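Glucose 1-dehydrogenase (PDB 2B5W) oxidises D-glucose to D-glucono-1,5-lactone, and other aldose sugars likewise, using NADP(+) in preference to NAD(+) and a catalytic zinc. Local coordinates at residues I4-G9 with L59-E64; L29-R34 with S125-S130; P90-T95 with M111-G116; L145-E150 with D326-V331; H332-F337 with T350-S355. The protein carries 1 engineered substitution. One frame throughout, in Å; residues are numbered along the deposited sequence.

Contact 1. Residues I4-G9 with L59-E64; sequences IAVKRG and LVLGHE. With ZN (zinc ion), chain B.
The carbonyl oxygen of Leu59 takes the backbone N-H of Val6, N and O being 2.9 Å apart, and also receives a CA-H...O contact from Ala5, whose CA stands 3.1 Å from it. Leu59 N returns the bond to Val6 O, which makes Val6 and Leu59 an antiparallel hydrogen-bonded pair. Next to it Ala5 and Val60 form a non-hydrogen-bonded pair with CA atoms only 4.0 Å apart, a closeness that the short side chain of alanine suits. Farther on, Leu61 N donates a hydrogen bond to Ile4 O (3.0 Å), in the carbonyl plane. These bonds attach strand 58-60 to strand 2-7, the middle strand of a three-stranded antiparallel sheet. On the face that carries Val6 and Leu59 the two side chains run side by side, Val6 CG2 touching Leu59 CB. The other branch of Val6, CG1, lies anti to its carbonyl carbon (chi1 -72°) and meets both methyls of Leu61, each 3.9 Å away, the side chains crossing at about a right angle. Helix 39-46 covers these residues with Val44 and Ile45. Beyond Gly62, His63 NE2 binds the catalytic zinc at 2.1 Å and Glu64 OE2 at 1.9 Å; the engineered Cys38 is a further ligand.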
# COMPACT_ATOMS: atom_id res chain seq x y z
N ILE A 4 -16.24 10.64 33.75
CA ILE A 4 -17.05 9.55 33.24
C ILE A 4 -16.12 8.39 32.93
O ILE A 4 -15.15 8.56 32.19
CB ILE A 4 -17.83 9.98 31.96
CG1 ILE A 4 -18.71 11.21 32.24
CG2 ILE A 4 -18.65 8.81 31.45
CD1 ILE A 4 -19.72 11.05 33.32
N ALA A 5 -16.39 7.24 33.53
CA ALA A 5 -15.45 6.11 33.49
C ALA A 5 -16.17 4.79 33.29
O ALA A 5 -17.37 4.68 33.54
CB ALA A 5 -14.67 6.06 34.76
N VAL A 6 -15.43 3.80 32.80
CA VAL A 6 -15.91 2.40 32.84
C VAL A 6 -15.20 1.73 34.04
O VAL A 6 -14.02 1.98 34.33
CB VAL A 6 -15.65 1.64 31.52
CG1 VAL A 6 -16.59 2.14 30.41
CG2 VAL A 6 -14.20 1.73 31.08
N LYS A 7 -15.94 0.91 34.78
CA LYS A 7 -15.40 0.17 35.92
C LYS A 7 -15.58 -1.33 35.65
O LYS A 7 -16.43 -1.74 34.85
CB LYS A 7 -16.17 0.52 37.19
CG LYS A 7 -15.69 1.72 37.98
CD LYS A 7 -16.86 2.31 38.77
CE LYS A 7 -16.47 2.88 40.13
NZ LYS A 7 -17.69 3.42 40.84
N ARG A 8 -14.74 -2.13 36.31
CA ARG A 8 -14.95 -3.58 36.30
C ARG A 8 -16.31 -3.88 36.91
O ARG A 8 -16.63 -3.41 38.01
CB ARG A 8 -13.87 -4.27 37.12
CG ARG A 8 -12.48 -4.18 36.48
CD ARG A 8 -11.39 -4.81 37.34
NE ARG A 8 -10.05 -4.72 36.73
CZ ARG A 8 -8.94 -5.20 37.29
NH1 ARG A 8 -8.97 -5.81 38.48
NH2 ARG A 8 -7.72 -5.12 36.73
N GLY A 9 -17.15 -4.61 36.18
CA GLY A 9 -18.45 -5.02 36.68
C GLY A 9 -19.64 -4.14 36.31
O GLY A 9 -20.77 -4.60 36.38
N LEU A 59 -11.34 3.18 34.03
CA LEU A 59 -10.73 3.92 32.94
C LEU A 59 -11.65 5.11 32.62
O LEU A 59 -12.81 4.92 32.27
CB LEU A 59 -10.61 3.03 31.71
CG LEU A 59 -10.17 3.74 30.42
CD1 LEU A 59 -8.76 4.26 30.57
CD2 LEU A 59 -10.25 2.79 29.28
N VAL A 60 -11.12 6.31 32.78
CA VAL A 60 -11.86 7.51 32.34
C VAL A 60 -11.92 7.47 30.81
O VAL A 60 -10.88 7.24 30.15
CB VAL A 60 -11.20 8.80 32.80
CG1 VAL A 60 -11.87 10.01 32.18
CG2 VAL A 60 -11.24 8.91 34.35
N LEU A 61 -13.12 7.61 30.25
CA LEU A 61 -13.32 7.51 28.83
C LEU A 61 -12.98 8.83 28.13
O LEU A 61 -12.79 9.84 28.77
CB LEU A 61 -14.75 7.13 28.53
CG LEU A 61 -15.23 5.75 29.02
CD1 LEU A 61 -16.74 5.67 28.79
CD2 LEU A 61 -14.49 4.66 28.28
N GLY A 62 -12.95 8.76 26.79
CA GLY A 62 -12.90 9.93 25.93
C GLY A 62 -11.52 10.22 25.38
O GLY A 62 -10.57 10.47 26.13
N HIS A 63 -11.44 10.29 24.05
CA HIS A 63 -10.17 10.62 23.40
C HIS A 63 -10.34 11.77 22.40
O HIS A 63 -9.37 12.18 21.78
CB HIS A 63 -9.60 9.39 22.67
CG HIS A 63 -10.55 8.84 21.66
ND1 HIS A 63 -11.59 8.00 22.00
CD2 HIS A 63 -10.67 9.08 20.33
CE1 HIS A 63 -12.32 7.76 20.93
NE2 HIS A 63 -11.80 8.42 19.90
N GLU A 64 -11.56 12.27 22.22
CA GLU A 64 -11.84 13.38 21.28
C GLU A 64 -12.23 14.65 22.04
O GLU A 64 -13.43 14.95 22.22
CB GLU A 64 -13.00 12.99 20.39
CG GLU A 64 -12.91 11.66 19.69
CD GLU A 64 -14.15 11.34 18.91
OE1 GLU A 64 -15.12 12.13 18.95
OE2 GLU A 64 -14.13 10.34 18.21
ZN ZN B . -13.09 8.80 18.32

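Contact 2. Residues L29-R34 with S125-S130; sequences LVRTLR and SEFFTS
Val30 lays its branched side chain over one face of the Phe128 ring, CB standing 3.9 Å from the ring centroid in a CH-pi contact. Phe128 CG sits between its own backbone N and carbonyl carbon (chi1 65°), which brings the ring back beneath the neighbouring strand, and Val30 CG1 reaches its CZ at 3.6 Å. Thr32 comes to the edge of the same ring, its OG1 near the ring plane, while that hydroxyl gives its proton to Ser125 O at 2.7 Å. Below this tight, buried side the backbones are bonded: Val30 and Phe128 exchange two bonds as an antiparallel hydrogen-bonded pair, the one from Val30 N to Phe128 O being 2.8 Å long and nearly straight on the carbonyl. Strands 27-37 and 127-131 are neighbours here in the mixed sheet to which the GroES-like region contributes them. With alanine at Phe128, Val30 would probably lose the ring face it lies on and a gap would open beside Thr32. The other face, with Leu29, Arg31, Phe127 and Thr129, is partly exposed and looser. There Leu29 CD1 touches Thr129 CG2 at 3.8 Å, and the Phe127 ring lies obliquely along the aliphatic start of Arg31, with CE1 3.8 Å from its CB. The guanidinium turns away to bond Thr356 O and Ser355, and Arg20 makes a cation-pi contact with Phe127. The sheet thus hides a hydrocarbon face whose hydroxyl is satisfied by a main-chain carbonyl, while the guanidinium of Arg31 finds its partners in the C-terminal residues.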
# COMPACT_ATOMS: atom_id res chain seq x y z
N LEU A 29 -2.52 22.71 32.43
CA LEU A 29 -3.85 22.32 32.94
C LEU A 29 -4.93 22.92 32.05
O LEU A 29 -4.95 24.11 31.76
CB LEU A 29 -4.06 22.79 34.38
CG LEU A 29 -5.38 22.41 35.02
CD1 LEU A 29 -5.44 20.92 35.26
CD2 LEU A 29 -5.59 23.17 36.33
N VAL A 30 -5.84 22.05 31.63
CA VAL A 30 -6.91 22.36 30.69
C VAL A 30 -8.26 22.10 31.36
O VAL A 30 -8.48 21.04 31.96
CB VAL A 30 -6.78 21.47 29.44
CG1 VAL A 30 -7.89 21.85 28.40
CG2 VAL A 30 -5.36 21.49 28.84
N ARG A 31 -9.19 23.03 31.20
CA ARG A 31 -10.58 22.81 31.55
C ARG A 31 -11.30 22.24 30.35
O ARG A 31 -11.36 22.87 29.30
CB ARG A 31 -11.26 24.11 31.99
CG ARG A 31 -12.70 23.95 32.31
CD ARG A 31 -13.34 25.19 32.99
NE ARG A 31 -12.99 26.50 32.43
CZ ARG A 31 -13.62 27.12 31.46
NH1 ARG A 31 -13.25 28.34 31.12
NH2 ARG A 31 -14.61 26.55 30.81
N THR A 32 -11.89 21.07 30.53
CA THR A 32 -12.61 20.40 29.44
C THR A 32 -13.86 21.15 29.03
O THR A 32 -14.66 21.55 29.88
CB THR A 32 -12.97 18.99 29.87
OG1 THR A 32 -11.76 18.34 30.28
CG2 THR A 32 -13.54 18.20 28.74
N LEU A 33 -14.02 21.36 27.72
CA LEU A 33 -15.23 21.99 27.17
C LEU A 33 -16.17 20.86 26.74
O LEU A 33 -17.21 20.67 27.34
CB LEU A 33 -14.91 22.94 26.01
CG LEU A 33 -14.10 24.15 26.43
CD1 LEU A 33 -13.49 24.78 25.19
CD2 LEU A 33 -14.94 25.15 27.15
N ARG A 34 -15.80 20.11 25.69
CA ARG A 34 -16.62 19.01 25.15
C ARG A 34 -15.75 17.83 24.78
O ARG A 34 -14.60 18.01 24.39
CB ARG A 34 -17.39 19.46 23.91
CG ARG A 34 -18.49 20.46 24.22
CD ARG A 34 -19.05 21.13 22.97
NE ARG A 34 -20.22 21.92 23.32
CZ ARG A 34 -21.14 22.25 22.47
NH1 ARG A 34 -21.01 21.96 21.19
NH2 ARG A 34 -22.23 22.91 22.90
N SER A 125 -13.39 14.35 31.92
CA SER A 125 -13.28 14.82 33.29
C SER A 125 -13.32 16.32 33.21
O SER A 125 -13.10 16.89 32.14
CB SER A 125 -11.98 14.33 33.96
OG SER A 125 -10.81 14.71 33.26
N GLU A 126 -13.63 17.01 34.31
CA GLU A 126 -13.75 18.45 34.25
C GLU A 126 -12.46 19.15 33.88
O GLU A 126 -12.49 20.21 33.28
CB GLU A 126 -14.35 18.99 35.56
CG GLU A 126 -15.77 18.48 35.75
CD GLU A 126 -16.45 19.01 36.99
OE1 GLU A 126 -16.12 18.54 38.10
OE2 GLU A 126 -17.34 19.87 36.85
N PHE A 127 -11.33 18.55 34.26
CA PHE A 127 -9.99 19.06 33.96
C PHE A 127 -9.09 17.92 33.55
O PHE A 127 -9.28 16.77 33.93
CB PHE A 127 -9.34 19.77 35.16
CG PHE A 127 -10.10 20.97 35.63
CD1 PHE A 127 -9.77 22.25 35.19
CD2 PHE A 127 -11.18 20.81 36.48
CE1 PHE A 127 -10.51 23.34 35.61
CE2 PHE A 127 -11.92 21.90 36.89
CZ PHE A 127 -11.58 23.16 36.47
N PHE A 128 -8.08 18.24 32.73
CA PHE A 128 -7.01 17.31 32.43
C PHE A 128 -5.70 18.08 32.20
O PHE A 128 -5.72 19.29 31.97
CB PHE A 128 -7.37 16.40 31.23
CG PHE A 128 -7.52 17.10 29.91
CD1 PHE A 128 -8.76 17.58 29.50
CD2 PHE A 128 -6.42 17.29 29.08
CE1 PHE A 128 -8.90 18.22 28.26
CE2 PHE A 128 -6.55 17.94 27.84
CZ PHE A 128 -7.77 18.41 27.44
N THR A 129 -4.59 17.35 32.28
CA THR A 129 -3.32 17.88 31.90
C THR A 129 -2.82 17.24 30.64
O THR A 129 -3.22 16.15 30.27
CB THR A 129 -2.29 17.66 33.01
OG1 THR A 129 -2.19 16.26 33.32
CG2 THR A 129 -2.75 18.37 34.29
N SER A 130 -1.86 17.90 29.98
CA SER A 130 -1.09 17.27 28.91
C SER A 130 0.15 18.07 28.62
O SER A 130 0.16 19.28 28.81
CB SER A 130 -1.89 17.17 27.58
OG SER A 130 -2.79 16.05 27.59

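Contact 3. Residues P90-T95 with M111-G116; sequences PPASGT and MYFERG
Phe113 spreads its ring against the backbone of Pro91, whose CA stands over the ring centre, 3.7 Å from the centroid and only 9° off the ring normal. This is a CH-pi contact made by a main-chain carbon, and the flat ring suits it because it can lie close against the backbone. The chain on each side of Pro91 follows the ring obliquely, with Pro90 O 3.4 Å from Phe113 CD2 and Ala92 N 3.5 Å from Phe113 CZ. Phe113 CG, anti to its own carbonyl carbon (chi1 -67°), directs the ring across to Pro91. Pro91 adds its own ring, packing CD against Met111 O at 3.5 Å; having no N-H, the proline brings no donor that would need a partner here. Pro91 also opens a type I beta turn closed by a bond of 2.9 Å from Gly94 N to Pro91 O, and Gly94 adopts a positive phi at its end. The turn leads from strand 88-89 toward helix 97-100, and it lies beside strand 113-115, the middle strand of a small mixed sheet. Phe113 also touches Ala120 on the neighbouring strand 119-120. A serine in place of Phe113 would probably leave the backbone at Pro91 without its cover and let the turn shift against the strand. One residue farther on, Glu114 binds substrate and forms a salt bridge with Arg88. Between the two segments, then, the fit depends on shape and carbon surface, with a single backbone C-H, rather than a charge, meeting the pi face.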
# COMPACT_ATOMS: atom_id res chain seq x y z
N PRO A 90 3.53 8.23 26.08
CA PRO A 90 4.53 7.17 26.29
C PRO A 90 4.06 6.11 27.26
O PRO A 90 3.32 6.44 28.21
CB PRO A 90 5.76 7.92 26.83
CG PRO A 90 5.49 9.33 26.74
CD PRO A 90 4.06 9.56 26.40
N PRO A 91 4.46 4.87 27.03
CA PRO A 91 4.06 3.76 27.90
C PRO A 91 4.89 3.77 29.21
O PRO A 91 5.68 4.68 29.43
CB PRO A 91 4.40 2.53 27.06
CG PRO A 91 5.56 2.94 26.29
CD PRO A 91 5.36 4.41 25.95
N ALA A 92 4.69 2.73 30.00
CA ALA A 92 5.31 2.62 31.33
C ALA A 92 6.84 2.61 31.25
O ALA A 92 7.50 3.15 32.13
CB ALA A 92 4.77 1.36 32.06
N SER A 93 7.38 2.06 30.16
CA SER A 93 8.82 2.01 29.90
C SER A 93 9.44 3.36 29.54
O SER A 93 10.65 3.48 29.38
CB SER A 93 9.10 1.03 28.75
OG SER A 93 8.35 1.35 27.57
N GLY A 94 8.61 4.38 29.38
CA GLY A 94 9.07 5.72 29.13
C GLY A 94 9.16 5.95 27.63
O GLY A 94 8.52 5.25 26.83
N THR A 95 9.98 6.91 27.25
CA THR A 95 10.05 7.36 25.87
C THR A 95 10.72 6.29 25.00
O THR A 95 11.32 5.31 25.48
CB THR A 95 10.76 8.70 25.78
OG1 THR A 95 10.53 9.30 24.48
CG2 THR A 95 12.29 8.53 25.85
N MET A 111 4.02 -0.01 22.79
CA MET A 111 4.97 1.09 22.82
C MET A 111 4.29 2.47 22.91
O MET A 111 4.90 3.50 22.64
CB MET A 111 5.88 1.00 21.59
CG MET A 111 6.59 -0.35 21.49
SD MET A 111 7.94 -0.33 20.32
CE MET A 111 8.96 -1.66 20.96
N TYR A 112 3.01 2.46 23.31
CA TYR A 112 2.27 3.67 23.56
C TYR A 112 1.13 3.31 24.48
O TYR A 112 0.68 2.17 24.54
CB TYR A 112 1.65 4.26 22.27
CG TYR A 112 0.71 3.31 21.57
CD1 TYR A 112 -0.64 3.27 21.89
CD2 TYR A 112 1.17 2.42 20.60
CE1 TYR A 112 -1.49 2.39 21.28
CE2 TYR A 112 0.33 1.54 19.99
CZ TYR A 112 -1.00 1.53 20.30
OH TYR A 112 -1.86 0.64 19.68
N PHE A 113 0.61 4.35 25.11
CA PHE A 113 -0.74 4.36 25.65
C PHE A 113 -1.60 5.30 24.78
O PHE A 113 -1.09 6.23 24.16
CB PHE A 113 -0.73 4.94 27.06
CG PHE A 113 -0.02 4.11 28.10
CD1 PHE A 113 0.05 2.72 28.00
CD2 PHE A 113 0.50 4.73 29.22
CE1 PHE A 113 0.67 1.97 29.00
CE2 PHE A 113 1.14 3.95 30.24
CZ PHE A 113 1.19 2.59 30.11
N GLU A 114 -2.91 5.04 24.77
CA GLU A 114 -3.89 5.92 24.14
C GLU A 114 -4.85 6.39 25.22
O GLU A 114 -5.53 5.60 25.83
CB GLU A 114 -4.65 5.21 23.01
CG GLU A 114 -3.86 5.23 21.71
CD GLU A 114 -4.45 4.38 20.60
OE1 GLU A 114 -5.38 3.58 20.86
OE2 GLU A 114 -3.96 4.50 19.46
N ARG A 115 -4.88 7.67 25.45
CA ARG A 115 -5.74 8.25 26.48
C ARG A 115 -7.21 7.94 26.16
O ARG A 115 -7.70 8.19 25.05
CB ARG A 115 -5.47 9.75 26.59
CG ARG A 115 -4.11 10.05 27.23
CD ARG A 115 -3.94 11.37 27.95
NE ARG A 115 -4.96 11.58 28.97
CZ ARG A 115 -4.99 12.59 29.81
NH1 ARG A 115 -4.02 13.50 29.82
NH2 ARG A 115 -6.01 12.71 30.66
N GLY A 116 -7.90 7.38 27.16
CA GLY A 116 -9.29 7.00 27.04
C GLY A 116 -9.53 5.64 26.40
O GLY A 116 -10.67 5.24 26.20

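Contact 4. Residues L145-E150 with D326-V331; sequences LGFLIE and DLVTGV
Phe147 holds CG between its backbone N and carbonyl carbon (chi1 62°), and Val328 sets CG1 anti to its own N (chi1 -177°), torsions that send the two side chains toward each other from opposite directions. The ring presents its edge, CZ lying 4.0 Å from Val328 CG1, which is near the ring plane. Both segments lie in the Rossmann-type C-terminal region, where a 3-10 turn, 146-148, leads into helix 149-164 and faces the point at which helix 321-327 gives way to strand 328-333. The turn is closed by Leu148 N to Leu145 O at 2.9 Å, and Leu145, Phe147 and Leu148 all reach the other segment. Val328 is the first residue to leave the helix, and its beta-branched side chain suits the extended backbone that follows. Leu145 CD2 and Leu148 CD1 both approach its CG2 from the same side, each at 4.4 Å. Val331 adds a looser touch on the ring, and Arg34 of strand 27-37 lies against both. The helix after the turn carries Glu150, a known substrate and zinc ligand that does not coordinate the metal here. Leu327 lies near Ser183 of the NADP(+) site, and its CD2 meets Leu148 CD2 at 4.2 Å.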
# COMPACT_ATOMS: atom_id res chain seq x y z
N LEU A 145 -17.35 22.87 18.20
CA LEU A 145 -17.28 21.58 17.55
C LEU A 145 -15.86 21.02 17.55
O LEU A 145 -15.50 20.13 16.73
CB LEU A 145 -17.84 21.64 16.15
CG LEU A 145 -19.30 22.05 16.06
CD1 LEU A 145 -19.74 22.04 14.58
CD2 LEU A 145 -20.19 21.13 16.92
N GLY A 146 -15.08 21.42 18.56
CA GLY A 146 -13.66 21.07 18.58
C GLY A 146 -13.38 19.60 18.81
O GLY A 146 -12.26 19.10 18.50
N PHE A 147 -14.36 18.88 19.35
CA PHE A 147 -14.30 17.44 19.47
C PHE A 147 -14.26 16.71 18.13
O PHE A 147 -14.09 15.51 18.13
CB PHE A 147 -15.44 16.93 20.36
CG PHE A 147 -16.81 17.22 19.81
CD1 PHE A 147 -17.44 16.34 18.93
CD2 PHE A 147 -17.49 18.38 20.17
CE1 PHE A 147 -18.69 16.66 18.42
CE2 PHE A 147 -18.69 18.67 19.66
CZ PHE A 147 -19.31 17.83 18.81
N LEU A 148 -14.48 17.41 17.02
CA LEU A 148 -14.42 16.81 15.70
C LEU A 148 -13.00 16.87 15.13
O LEU A 148 -12.71 16.18 14.15
CB LEU A 148 -15.35 17.50 14.72
CG LEU A 148 -16.85 17.35 14.99
CD1 LEU A 148 -17.61 18.08 13.92
CD2 LEU A 148 -17.24 15.93 15.07
N ILE A 149 -12.13 17.66 15.74
CA ILE A 149 -10.73 17.79 15.21
C ILE A 149 -10.01 16.44 15.31
O ILE A 149 -9.35 16.03 14.35
CB ILE A 149 -10.00 18.90 15.95
CG1 ILE A 149 -10.63 20.25 15.69
CG2 ILE A 149 -8.52 18.87 15.63
CD1 ILE A 149 -10.72 20.62 14.22
N GLU A 150 -10.12 15.70 16.41
CA GLU A 150 -9.47 14.41 16.45
C GLU A 150 -9.97 13.43 15.39
O GLU A 150 -9.17 12.84 14.67
CB GLU A 150 -9.48 13.79 17.88
CG GLU A 150 -8.54 12.60 18.06
CD GLU A 150 -9.12 11.28 17.66
OE1 GLU A 150 -10.34 11.22 17.37
OE2 GLU A 150 -8.38 10.25 17.60
N ASP A 326 -26.04 18.43 10.78
CA ASP A 326 -26.73 17.14 10.69
C ASP A 326 -25.92 15.98 11.26
O ASP A 326 -26.46 14.98 11.76
CB ASP A 326 -27.16 16.85 9.25
CG ASP A 326 -28.24 17.81 8.74
OD1 ASP A 326 -28.79 18.63 9.51
OD2 ASP A 326 -28.61 17.78 7.56
N LEU A 327 -24.61 16.08 11.19
CA LEU A 327 -23.72 15.06 11.72
C LEU A 327 -23.83 14.92 13.23
O LEU A 327 -23.86 13.80 13.74
CB LEU A 327 -22.27 15.39 11.34
CG LEU A 327 -21.23 14.34 11.80
CD1 LEU A 327 -21.22 13.16 10.89
CD2 LEU A 327 -19.82 15.00 11.87
N VAL A 328 -23.85 16.06 13.91
CA VAL A 328 -23.86 16.10 15.38
C VAL A 328 -25.32 16.07 15.86
O VAL A 328 -26.05 17.08 15.87
CB VAL A 328 -23.08 17.31 15.92
CG1 VAL A 328 -23.08 17.26 17.45
CG2 VAL A 328 -21.65 17.27 15.41
N THR A 329 -25.73 14.87 16.23
CA THR A 329 -27.12 14.62 16.57
C THR A 329 -27.44 14.92 18.01
O THR A 329 -28.62 15.06 18.36
CB THR A 329 -27.54 13.20 16.19
OG1 THR A 329 -26.62 12.25 16.68
CG2 THR A 329 -27.53 12.98 14.67
N GLY A 330 -26.42 15.05 18.86
CA GLY A 330 -26.65 15.45 20.23
C GLY A 330 -25.41 15.86 20.99
O GLY A 330 -24.45 15.11 20.99
N VAL A 331 -25.46 17.02 21.61
CA VAL A 331 -24.47 17.45 22.57
C VAL A 331 -25.22 17.49 23.91
O VAL A 331 -26.26 18.15 24.03
CB VAL A 331 -23.87 18.79 22.24
CG1 VAL A 331 -22.83 19.13 23.27
CG2 VAL A 331 -23.18 18.72 20.85

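Contact 5. Residues H332-F337 with T350-S355; sequences HPLSEF and TAIEFS
Ile352 turns its side chain along two residues of the other segment: CG2 packs 4.0 Å from Leu334 CA, and CD1 reaches Phe337 CB at 4.1 Å. Leu334, its CG anti to the backbone N (chi1 -179°), carries its two methyls toward the Phe354 ring, and CD1 comes to 3.8 Å from CE2, the side chains slanting across one another. Ile4 of strand 2-7 packs on Leu334 and Phe337. Beneath this hydrocarbon the strands 328-333 and 349-353 run parallel, His332 beside Ile352 and Pro333 beside Glu353. Strand 349-353 also pairs with strand 27-37, which joins this parallel pair to the large mixed sheet. The bonds step from one chain to the other: His332 N to Ala351 O, Glu353 N to His332 O at 2.8 Å, and Leu334 N to Glu353 O. Glu353 N stands well above the carbonyl plane of His332, by 36°. The residue between those bonding partners is Pro333, a place where lacking an N-H costs nothing in this pairing. After it the chain curls into a 3-10 segment, with Glu336 N bonded to Pro333 O. At the polar edge the extended Glu353 side chain, on the same face as Pro333, carries OE2 to a salt bridge with Arg34 NE of strand 27-37.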
# COMPACT_ATOMS: atom_id res chain seq x y z
N HIS A 332 -24.71 16.75 24.87
CA HIS A 332 -25.38 16.52 26.13
C HIS A 332 -24.59 17.08 27.26
O HIS A 332 -23.39 16.81 27.40
CB HIS A 332 -25.58 15.03 26.32
CG HIS A 332 -26.46 14.45 25.27
ND1 HIS A 332 -25.98 13.85 24.12
CD2 HIS A 332 -27.81 14.44 25.16
CE1 HIS A 332 -27.00 13.47 23.37
NE2 HIS A 332 -28.12 13.83 23.97
N PRO A 333 -25.24 17.87 28.11
CA PRO A 333 -24.55 18.34 29.29
C PRO A 333 -24.18 17.20 30.20
O PRO A 333 -24.85 16.16 30.21
CB PRO A 333 -25.56 19.27 29.95
CG PRO A 333 -26.89 18.77 29.48
CD PRO A 333 -26.64 18.32 28.06
N LEU A 334 -23.11 17.37 30.97
CA LEU A 334 -22.66 16.37 31.92
C LEU A 334 -23.82 15.93 32.85
O LEU A 334 -23.95 14.74 33.14
CB LEU A 334 -21.51 16.93 32.74
CG LEU A 334 -20.92 15.98 33.76
CD1 LEU A 334 -20.40 14.70 33.15
CD2 LEU A 334 -19.84 16.69 34.54
N SER A 335 -24.67 16.89 33.19
CA SER A 335 -25.85 16.63 34.03
C SER A 335 -26.73 15.50 33.48
O SER A 335 -27.32 14.78 34.26
CB SER A 335 -26.67 17.91 34.23
OG SER A 335 -27.03 18.46 32.96
N GLU A 336 -26.79 15.35 32.16
CA GLU A 336 -27.58 14.34 31.46
C GLU A 336 -26.71 13.59 30.44
O GLU A 336 -27.05 13.45 29.27
CB GLU A 336 -28.78 15.01 30.79
CG GLU A 336 -29.50 16.05 31.62
CD GLU A 336 -30.23 15.49 32.83
OE1 GLU A 336 -30.59 14.27 32.82
OE2 GLU A 336 -30.45 16.27 33.81
N PHE A 337 -25.55 13.14 30.88
CA PHE A 337 -24.53 12.64 29.95
C PHE A 337 -24.89 11.34 29.25
O PHE A 337 -24.39 11.08 28.18
CB PHE A 337 -23.21 12.49 30.66
CG PHE A 337 -23.15 11.27 31.50
CD1 PHE A 337 -23.56 11.31 32.82
CD2 PHE A 337 -22.72 10.06 30.95
CE1 PHE A 337 -23.53 10.14 33.60
CE2 PHE A 337 -22.68 8.91 31.72
CZ PHE A 337 -23.09 8.95 33.04
N THR A 350 -22.16 12.30 18.78
CA THR A 350 -22.54 12.94 20.03
C THR A 350 -21.32 13.40 20.76
O THR A 350 -20.22 12.98 20.46
CB THR A 350 -23.28 11.99 20.94
OG1 THR A 350 -22.43 10.88 21.29
CG2 THR A 350 -24.52 11.36 20.27
N ALA A 351 -21.55 14.27 21.72
CA ALA A 351 -20.52 14.73 22.63
C ALA A 351 -21.15 15.04 23.97
O ALA A 351 -22.35 15.22 24.06
CB ALA A 351 -19.83 15.98 22.10
N ILE A 352 -20.30 15.12 24.99
CA ILE A 352 -20.67 15.57 26.32
C ILE A 352 -20.00 16.90 26.60
O ILE A 352 -18.80 17.05 26.41
CB ILE A 352 -20.23 14.56 27.38
CG1 ILE A 352 -20.93 13.21 27.11
CG2 ILE A 352 -20.56 15.08 28.79
CD1 ILE A 352 -20.32 12.02 27.84
N GLU A 353 -20.79 17.86 27.07
CA GLU A 353 -20.32 19.18 27.42
C GLU A 353 -20.06 19.25 28.92
O GLU A 353 -21.00 19.14 29.72
CB GLU A 353 -21.33 20.24 27.01
CG GLU A 353 -20.88 21.66 27.36
CD GLU A 353 -21.72 22.69 26.70
OE1 GLU A 353 -22.77 23.03 27.26
OE2 GLU A 353 -21.30 23.18 25.63
N PHE A 354 -18.82 19.47 29.28
CA PHE A 354 -18.38 19.68 30.66
C PHE A 354 -18.45 21.13 31.13
O PHE A 354 -18.70 21.42 32.31
CB PHE A 354 -16.97 19.12 30.85
CG PHE A 354 -16.94 17.63 30.89
CD1 PHE A 354 -17.02 16.90 29.72
CD2 PHE A 354 -16.86 16.96 32.09
CE1 PHE A 354 -17.04 15.51 29.75
CE2 PHE A 354 -16.88 15.56 32.11
CZ PHE A 354 -16.98 14.87 30.95
N SER A 355 -18.24 22.05 30.19
CA SER A 355 -18.24 23.47 30.49
C SER A 355 -18.30 24.27 29.20
O SER A 355 -18.08 23.73 28.12
CB SER A 355 -16.99 23.85 31.28
OG SER A 355 -15.82 23.92 30.46

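How the contacts relate
Contacts 1 and 2 interleave along the chain, and contact 3 is nested in the loop that contact 2 closes; contacts 4 and 5 follow in series. Contacts 2 and 5 have centres about 14 Å apart and share one mixed sheet, where strand 349-353 pairs with strand 27-37, so the C-terminal segments are built into the catalytic domain. Contacts 4 and 5, about 12 Å apart centre to centre, both use strand 328-333. At the zinc, contacts 1 and 4 meet, with centres about 19 Å apart: Glu150 packs against His63 and Glu64. Contact 3 is the most remote, about 28 Å from contact 5 between centres, yet touches contacts 1 and 2 through Arg115.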